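Local structure of alcohol oxidase (Myceliophthora thermophila, 6F74) at residues A[256-261]-A[286-291]; A[558-563]-A[580-585]. The protein binds FAD as a probably secreted VAO-type flavoprotein and probably works as an oxygen-dependent oxidase, although its natural substrate remains undefined. All coordinates share one frame; numbering follows the deposited sequence.

Contact 1 of 2, residues A[256-261]-A[286-291]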
ATOM      1  N   GLY A 256       8.048  -8.095  -1.618  1.00 21.05           N
ATOM      2  CA  GLY A 256       7.148  -8.493  -2.695  1.00 21.06           C
ATOM      3  C   GLY A 256       7.718  -8.258  -4.082  1.00 21.35           C
ATOM      4  O   GLY A 256       7.651  -9.105  -4.965  1.00 21.75           O
ATOM      5  N   ALA A 257       8.306  -7.100  -4.257  1.00 21.21           N
ATOM      6  CA  ALA A 257       8.964  -6.752  -5.526  1.00 21.54           C
ATOM      7  C   ALA A 257       9.981  -7.777  -5.939  1.00 22.27           C
ATOM      8  O   ALA A 257      10.116  -8.058  -7.121  1.00 22.65           O
ATOM      9  CB  ALA A 257       9.628  -5.402  -5.435  1.00 21.40           C
ATOM     10  N   ASP A 258      10.703  -8.329  -4.978  1.00 22.54           N
ATOM     11  CA  ASP A 258      11.716  -9.334  -5.269  1.00 23.32           C
ATOM     12  C   ASP A 258      11.206 -10.761  -5.420  1.00 23.67           C
ATOM     13  O   ASP A 258      11.968 -11.627  -5.783  1.00 24.40           O
ATOM     14  CB  ASP A 258      12.859  -9.238  -4.238  1.00 23.56           C
ATOM     15  CG  ASP A 258      13.723  -8.000  -4.436  1.00 23.58           C
ATOM     16  OD1 ASP A 258      13.718  -7.421  -5.565  1.00 23.63           O
ATOM     17  OD2 ASP A 258      14.419  -7.631  -3.469  1.00 23.60           O
ATOM     18  N   GLN A 259       9.921 -10.980  -5.159  1.00 23.23           N
ATOM     19  CA  GLN A 259       9.269 -12.249  -5.479  1.00 23.59           C
ATOM     20  C   GLN A 259       8.955 -12.384  -6.958  1.00 23.86           C
ATOM     21  O   GLN A 259       8.819 -13.492  -7.460  1.00 24.43           O
ATOM     22  CB  GLN A 259       7.991 -12.427  -4.655  1.00 23.09           C
ATOM     23  CG  GLN A 259       8.184 -12.322  -3.142  1.00 22.83           C
ATOM     24  CD  GLN A 259       9.211 -13.263  -2.580  1.00 23.46           C
ATOM     25  OE1 GLN A 259       9.421 -14.344  -3.086  1.00 24.12           O
ATOM     26  NE2 GLN A 259       9.810 -12.868  -1.472  1.00 23.29           N
ATOM     27  N   VAL A 260       8.880 -11.264  -7.666  1.00 23.50           N
ATOM     28  CA  VAL A 260       8.429 -11.260  -9.053  1.00 23.66           C
ATOM     29  C   VAL A 260       9.527 -11.832  -9.951  1.00 24.53           C
ATOM     30  O   VAL A 260      10.616 -11.285 -10.040  1.00 24.74           O
ATOM     31  CB  VAL A 260       8.030  -9.846  -9.532  1.00 23.06           C
ATOM     32  CG1 VAL A 260       7.476  -9.885 -10.959  1.00 23.23           C
ATOM     33  CG2 VAL A 260       6.991  -9.225  -8.610  1.00 22.28           C
ATOM     34  N   LEU A 261       9.204 -12.935 -10.619  1.00 25.10           N
ATOM     35  CA  LEU A 261      10.128 -13.623 -11.525  1.00 26.05           C
ATOM     36  C   LEU A 261      10.007 -13.153 -12.965  1.00 26.19           C
ATOM     37  O   LEU A 261      11.004 -13.115 -13.701  1.00 26.82           O
ATOM     38  CB  LEU A 261       9.849 -15.112 -11.481  1.00 26.71           C
ATOM     39  CG  LEU A 261      10.210 -15.775 -10.152  1.00 26.82           C
ATOM     40  CD1 LEU A 261       9.499 -17.116 -10.030  1.00 27.29           C
ATOM     41  CD2 LEU A 261      11.744 -15.893 -10.021  1.00 27.47           C
ATOM     42  N   ALA A 286      12.109  -1.798 -13.472  1.00 23.39           N
ATOM     43  CA  ALA A 286      11.213  -0.673 -13.152  1.00 22.70           C
ATOM     44  C   ALA A 286       9.959  -1.087 -12.363  1.00 22.03           C
ATOM     45  O   ALA A 286       9.601  -0.447 -11.365  1.00 21.57           O
ATOM     46  CB  ALA A 286      10.811   0.034 -14.427  1.00 22.73           C
ATOM     47  N   ILE A 287       9.298  -2.153 -12.799  1.00 22.05           N
ATOM     48  CA  ILE A 287       8.084  -2.615 -12.084  1.00 21.50           C
ATOM     49  C   ILE A 287       8.361  -3.271 -10.738  1.00 21.45           C
ATOM     50  O   ILE A 287       7.435  -3.454  -9.951  1.00 21.01           O
ATOM     51  CB  ILE A 287       7.183  -3.538 -12.929  1.00 21.57           C
ATOM     52  CG1 ILE A 287       7.882  -4.850 -13.314  1.00 22.25           C
ATOM     53  CG2 ILE A 287       6.731  -2.810 -14.179  1.00 21.53           C
ATOM     54  CD1 ILE A 287       6.889  -5.975 -13.615  1.00 22.30           C
ATOM     55  N   ARG A 288       9.618  -3.650 -10.491  1.00 21.97           N
ATOM     56  CA  ARG A 288      10.034  -4.239  -9.221  1.00 21.99           C
ATOM     57  C   ARG A 288      10.676  -3.194  -8.313  1.00 21.85           C
ATOM     58  O   ARG A 288      11.848  -3.295  -7.958  1.00 22.29           O
ATOM     59  CB  ARG A 288      11.004  -5.395  -9.499  1.00 22.73           C
ATOM     60  CG  ARG A 288      10.338  -6.622 -10.108  1.00 22.95           C
ATOM     61  CD  ARG A 288      11.331  -7.732 -10.387  1.00 23.78           C
ATOM     62  NE  ARG A 288      12.150  -8.055  -9.202  1.00 23.95           N
ATOM     63  CZ  ARG A 288      13.359  -8.618  -9.223  1.00 24.70           C
ATOM     64  NH1 ARG A 288      13.943  -8.963 -10.363  1.00 25.40           N
ATOM     65  NH2 ARG A 288      14.016  -8.837  -8.087  1.00 24.80           N
ATOM     66  N   GLY A 289       9.896  -2.192  -7.921  1.00 21.28           N
ATOM     67  CA  GLY A 289      10.353  -1.123  -7.013  1.00 21.14           C
ATOM     68  C   GLY A 289      10.186   0.309  -7.508  1.00 21.00           C
ATOM     69  O   GLY A 289      10.301   1.255  -6.718  1.00 20.85           O
ATOM     70  N   GLY A 290       9.908   0.491  -8.795  1.00 21.09           N
ATOM     71  CA  GLY A 290       9.756   1.819  -9.380  1.00 21.02           C
ATOM     72  C   GLY A 290       8.346   2.318  -9.504  1.00 20.47           C
ATOM     73  O   GLY A 290       8.107   3.275 -10.218  1.00 20.46           O
ATOM     74  N   GLY A 291       7.409   1.665  -8.820  1.00 20.07           N
ATOM     75  CA  GLY A 291       6.041   2.089  -8.807  1.00 19.60           C
ATOM     76  C   GLY A 291       5.229   1.660  -9.997  1.00 19.55           C
ATOM     77  O   GLY A 291       5.656   0.819 -10.765  1.00 19.88           O
TER
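Arg288 reaches across to the short helical turn 256-259 and the start of strand 260-266, and its course from backbone to guanidinium illustrates how one long side chain can serve both apolar and polar neighbours. At the root, CB of Arg288 lies 4.3 Å from CB of Ala257, whose methyl also packs on the Arg288 carbonyl carbon. One step out, Arg288 CG has Ala257 O alongside it at 3.3 Å and sits 4.0 Å from Val260 CB. The same Ala257 O stays close to Arg288 CD, at 3.5 Å, while Val260 O approaches CD at 3.6 Å. The chain stays extended through chi2 and then bends at chi3 (52°), which brings NE to Ala257 O. There Arg288 NE donates to Ala257 O at 2.9 Å, with an N-H...O angle of 143° and the donor tilted out of the carbonyl plane. That oxygen also receives a weak bond from Val260 N within its own segment, where the helical turn gives way to the strand.

The turn leads into an antiparallel pairing of strand 260-266 with strand 296-306, in the antiparallel sheet of the FAD-binding domain characteristic of VAO-type flavoproteins; Val260 itself packs against Gln300 of that neighbouring strand. Beyond NE, the guanidinium has Val260 O over one face. At its tip, Arg288 NH2 forms a salt bridge to Asp258 OD1 of 2.9 Å, which probably helps keep both buried groups ionised; it meets the oxygen from above the carboxylate plane, and the two flat groups stand 79° apart. Both have further partners: Arg288 makes a salt bridge to Asp484 through NH2 and a hydrogen bond to Ser486 through NH1, while Asp258 is hydrogen-bonded to Ser487 through OD1 and salt-bridged to Arg494 through OD2.

Contact 2 of 2, residues A[558-563]-A[580-585]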
ATOM      1  N   LYS A 558      18.106   6.860  -5.392  1.00 24.60           N
ATOM      2  CA  LYS A 558      19.090   6.905  -6.465  1.00 25.37           C
ATOM      3  C   LYS A 558      18.734   6.033  -7.674  1.00 25.29           C
ATOM      4  O   LYS A 558      19.324   6.201  -8.728  1.00 25.88           O
ATOM      5  CB  LYS A 558      20.460   6.496  -5.909  1.00 26.09           C
ATOM      6  CG  LYS A 558      20.930   7.404  -4.804  1.00 26.31           C
ATOM      7  CD  LYS A 558      22.411   7.143  -4.542  1.00 27.22           C
ATOM      8  CE  LYS A 558      22.832   7.721  -3.214  1.00 27.38           C
ATOM      9  NZ  LYS A 558      24.322   7.807  -3.163  1.00 28.43           N
ATOM     10  N   ASN A 559      17.756   5.139  -7.541  1.00 24.62           N
ATOM     11  CA  ASN A 559      17.239   4.393  -8.702  1.00 24.52           C
ATOM     12  C   ASN A 559      16.413   5.258  -9.660  1.00 24.26           C
ATOM     13  O   ASN A 559      16.030   4.772 -10.714  1.00 24.25           O
ATOM     14  CB  ASN A 559      16.354   3.220  -8.252  1.00 23.92           C
ATOM     15  CG  ASN A 559      17.121   2.156  -7.517  1.00 24.22           C
ATOM     16  OD1 ASN A 559      18.349   2.155  -7.536  1.00 24.94           O
ATOM     17  ND2 ASN A 559      16.400   1.240  -6.859  1.00 23.73           N
ATOM     18  N   TYR A 560      16.132   6.514  -9.306  1.00 24.11           N
ATOM     19  CA  TYR A 560      15.121   7.275 -10.007  1.00 23.74           C
ATOM     20  C   TYR A 560      15.448   7.500 -11.486  1.00 24.23           C
ATOM     21  O   TYR A 560      14.590   7.297 -12.323  1.00 23.92           O
ATOM     22  CB  TYR A 560      14.842   8.606  -9.299  1.00 23.62           C
ATOM     23  CG  TYR A 560      13.707   9.321  -9.936  1.00 23.23           C
ATOM     24  CD1 TYR A 560      12.410   8.870  -9.786  1.00 22.50           C
ATOM     25  CD2 TYR A 560      13.931  10.416 -10.764  1.00 23.66           C
ATOM     26  CE1 TYR A 560      11.348   9.503 -10.428  1.00 22.19           C
ATOM     27  CE2 TYR A 560      12.881  11.059 -11.403  1.00 23.34           C
ATOM     28  CZ  TYR A 560      11.597  10.592 -11.228  1.00 22.60           C
ATOM     29  OH  TYR A 560      10.572  11.213 -11.880  1.00 22.34           O
ATOM     30  N   ALA A 561      16.668   7.913 -11.786  1.00 25.04           N
ATOM     31  CA  ALA A 561      17.112   8.166 -13.156  1.00 25.64           C
ATOM     32  C   ALA A 561      16.886   6.954 -14.073  1.00 25.62           C
ATOM     33  O   ALA A 561      16.464   7.114 -15.230  1.00 25.67           O
ATOM     34  CB  ALA A 561      18.589   8.565 -13.179  1.00 26.62           C
ATOM     35  N   GLN A 562      17.141   5.763 -13.551  1.00 25.59           N
ATOM     36  CA  GLN A 562      16.891   4.521 -14.287  1.00 25.61           C
ATOM     37  C   GLN A 562      15.415   4.230 -14.398  1.00 24.77           C
ATOM     38  O   GLN A 562      14.961   3.759 -15.438  1.00 24.80           O
ATOM     39  CB  GLN A 562      17.569   3.337 -13.610  1.00 25.87           C
ATOM     40  CG  GLN A 562      18.662   2.682 -14.417  1.00 26.82           C
ATOM     41  CD  GLN A 562      19.521   1.747 -13.570  1.00 27.20           C
ATOM     42  OE1 GLN A 562      20.174   0.860 -14.128  1.00 27.88           O
ATOM     43  NE2 GLN A 562      19.516   1.930 -12.222  1.00 26.80           N
ATOM     44  N   HIS A 563      14.649   4.489 -13.345  1.00 24.07           N
ATOM     45  CA  HIS A 563      13.201   4.318 -13.442  1.00 23.33           C
ATOM     46  C   HIS A 563      12.640   5.253 -14.512  1.00 23.28           C
ATOM     47  O   HIS A 563      11.883   4.831 -15.396  1.00 23.12           O
ATOM     48  CB  HIS A 563      12.511   4.573 -12.109  1.00 22.69           C
ATOM     49  CG  HIS A 563      12.818   3.556 -11.057  1.00 22.63           C
ATOM     50  ND1 HIS A 563      13.085   2.238 -11.342  1.00 22.87           N
ATOM     51  CD2 HIS A 563      12.856   3.664  -9.711  1.00 22.38           C
ATOM     52  CE1 HIS A 563      13.295   1.579 -10.218  1.00 22.78           C
ATOM     53  NE2 HIS A 563      13.180   2.424  -9.212  1.00 22.47           N
ATOM     54  N   THR A 580       2.500  11.190  -8.250  1.00 19.18           N
ATOM     55  CA  THR A 580       3.763  10.761  -7.620  1.00 19.37           C
ATOM     56  C   THR A 580       4.499   9.632  -8.349  1.00 19.43           C
ATOM     57  O   THR A 580       5.621   9.297  -7.949  1.00 19.68           O
ATOM     58  CB  THR A 580       3.653  10.304  -6.123  1.00 19.18           C
ATOM     59  OG1 THR A 580       3.057   9.002  -6.012  1.00 18.82           O
ATOM     60  CG2 THR A 580       2.922  11.313  -5.255  1.00 19.18           C
ATOM     61  N   CYS A 581       3.908   9.042  -9.386  1.00 19.28           N
ATOM     62  CA  CYS A 581       4.550   7.948 -10.107  1.00 19.41           C
ATOM     63  C   CYS A 581       5.744   8.514 -10.854  1.00 19.93           C
ATOM     64  O   CYS A 581       5.891   9.746 -11.009  1.00 20.15           O
ATOM     65  CB  CYS A 581       3.567   7.223 -11.050  1.00 19.19           C
ATOM     66  SG  CYS A 581       2.167   6.499 -10.166  1.00 18.69           S
ATOM     67  N   VAL A 582       6.641   7.621 -11.256  1.00 20.20           N
ATOM     68  CA  VAL A 582       7.869   8.057 -11.910  1.00 20.78           C
ATOM     69  C   VAL A 582       7.482   8.852 -13.169  1.00 20.91           C
ATOM     70  O   VAL A 582       6.636   8.391 -13.976  1.00 20.69           O
ATOM     71  CB  VAL A 582       8.753   6.847 -12.255  1.00 21.10           C
ATOM     72  CG1 VAL A 582       9.854   7.229 -13.219  1.00 21.76           C
ATOM     73  CG2 VAL A 582       9.335   6.255 -10.967  1.00 21.09           C
ATOM     74  N   GLY A 583       8.082  10.038 -13.309  1.00 21.32           N
ATOM     75  CA  GLY A 583       7.798  10.908 -14.452  1.00 21.52           C
ATOM     76  C   GLY A 583       6.640  11.866 -14.313  1.00 21.21           C
ATOM     77  O   GLY A 583       6.436  12.669 -15.206  1.00 21.42           O
ATOM     78  N   ALA A 584       5.912  11.804 -13.192  1.00 20.77           N
ATOM     79  CA  ALA A 584       4.697  12.596 -13.002  1.00 20.49           C
ATOM     80  C   ALA A 584       4.946  14.094 -12.950  1.00 20.91           C
ATOM     81  O   ALA A 584       4.049  14.878 -13.237  1.00 20.85           O
ATOM     82  CB  ALA A 584       3.965  12.136 -11.735  1.00 20.03           C
ATOM     83  N   GLU A 585       6.170  14.483 -12.609  1.00 21.39           N
ATOM     84  CA  GLU A 585       6.577  15.885 -12.600  1.00 21.93           C
ATOM     85  C   GLU A 585       6.580  16.566 -13.966  1.00 22.30           C
ATOM     86  O   GLU A 585       6.704  17.800 -14.038  1.00 22.76           O
ATOM     87  CB  GLU A 585       7.971  16.036 -11.954  1.00 22.44           C
ATOM     88  CG  GLU A 585       9.144  15.442 -12.742  1.00 22.84           C
ATOM     89  CD  GLU A 585       9.430  13.978 -12.457  1.00 22.53           C
ATOM     90  OE1 GLU A 585       8.531  13.194 -11.976  1.00 21.89           O
ATOM     91  OE2 GLU A 585      10.598  13.614 -12.736  1.00 23.00           O
TER
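Tyr560 and His563, one turn apart on helix 560-570, face a type II beta turn running from Cys581 to Ala584, closed by Ala584 N bonding to Cys581 O; the backbones come closest at His563 and Val582, 6.7 Å between CA atoms. Val582, in the second position of the turn, pushes its two methyls toward the helix. Val582 CG2 rests 3.8 Å from His563 CB, and Val582 CG1 lies 3.7 Å from His563 C. The same CG2 touches Tyr560 CE1 at 3.9 Å, so one methyl touches both helix side chains while the other lies by the His563 carbonyl.

The arrangement lies in the C-terminal region of the berberine-like family, where the chain leaves helix 560-570 and doubles back on it; Cys581, the first residue of the turn, is disulfide-bonded to Cys578. Val582 also meets Leu564 and Lys567 further along that helix, together with Tyr556 of helix 551-556.

Polar contacts gather at the end of the tyrosine. With CG anti to the backbone N (chi1 -174°), the ring of Tyr560 extends across to the turn, and its OH takes the N-H of Gly583 N at 3.1 Å, with an angle of 156° at the hydrogen. Tyr560 OH in turn donates to Glu585 OE2, 2.5 Å away, which uses its syn lone pair, on the side of OE1; Glu585 OE1 itself lies 2.8 Å from Tyr560 OH. The carboxylate plane is inclined 33° to the ring, with OE2 at the ring edge, near its plane. A bend at chi2 of Glu585 turns this carboxylate toward the hydroxyl.

In the fold
Contact 1 closes before contact 2 opens along the chain, yet their centres lie only 14 Å apart and they touch directly. The glycine-rich loop after helix 281-287 is the meeting place: Gly290 O packs 3.3 Å from Val582 CG2, and Gly290 CA lies 3.5 Å from His563 NE2. Thus segment 286-291, held to 256-261 on one flank, receives both helix 560-570 and the following turn on another. Contact 1 belongs to the region around the FAD-binding sheet, contact 2 to the berberine-like C-terminal part. The side chain of Ala257 is about 10 Å, and that of Val582 about 11 Å, from the FAD, so both contacts lie in the shell around the cofactor without touching it.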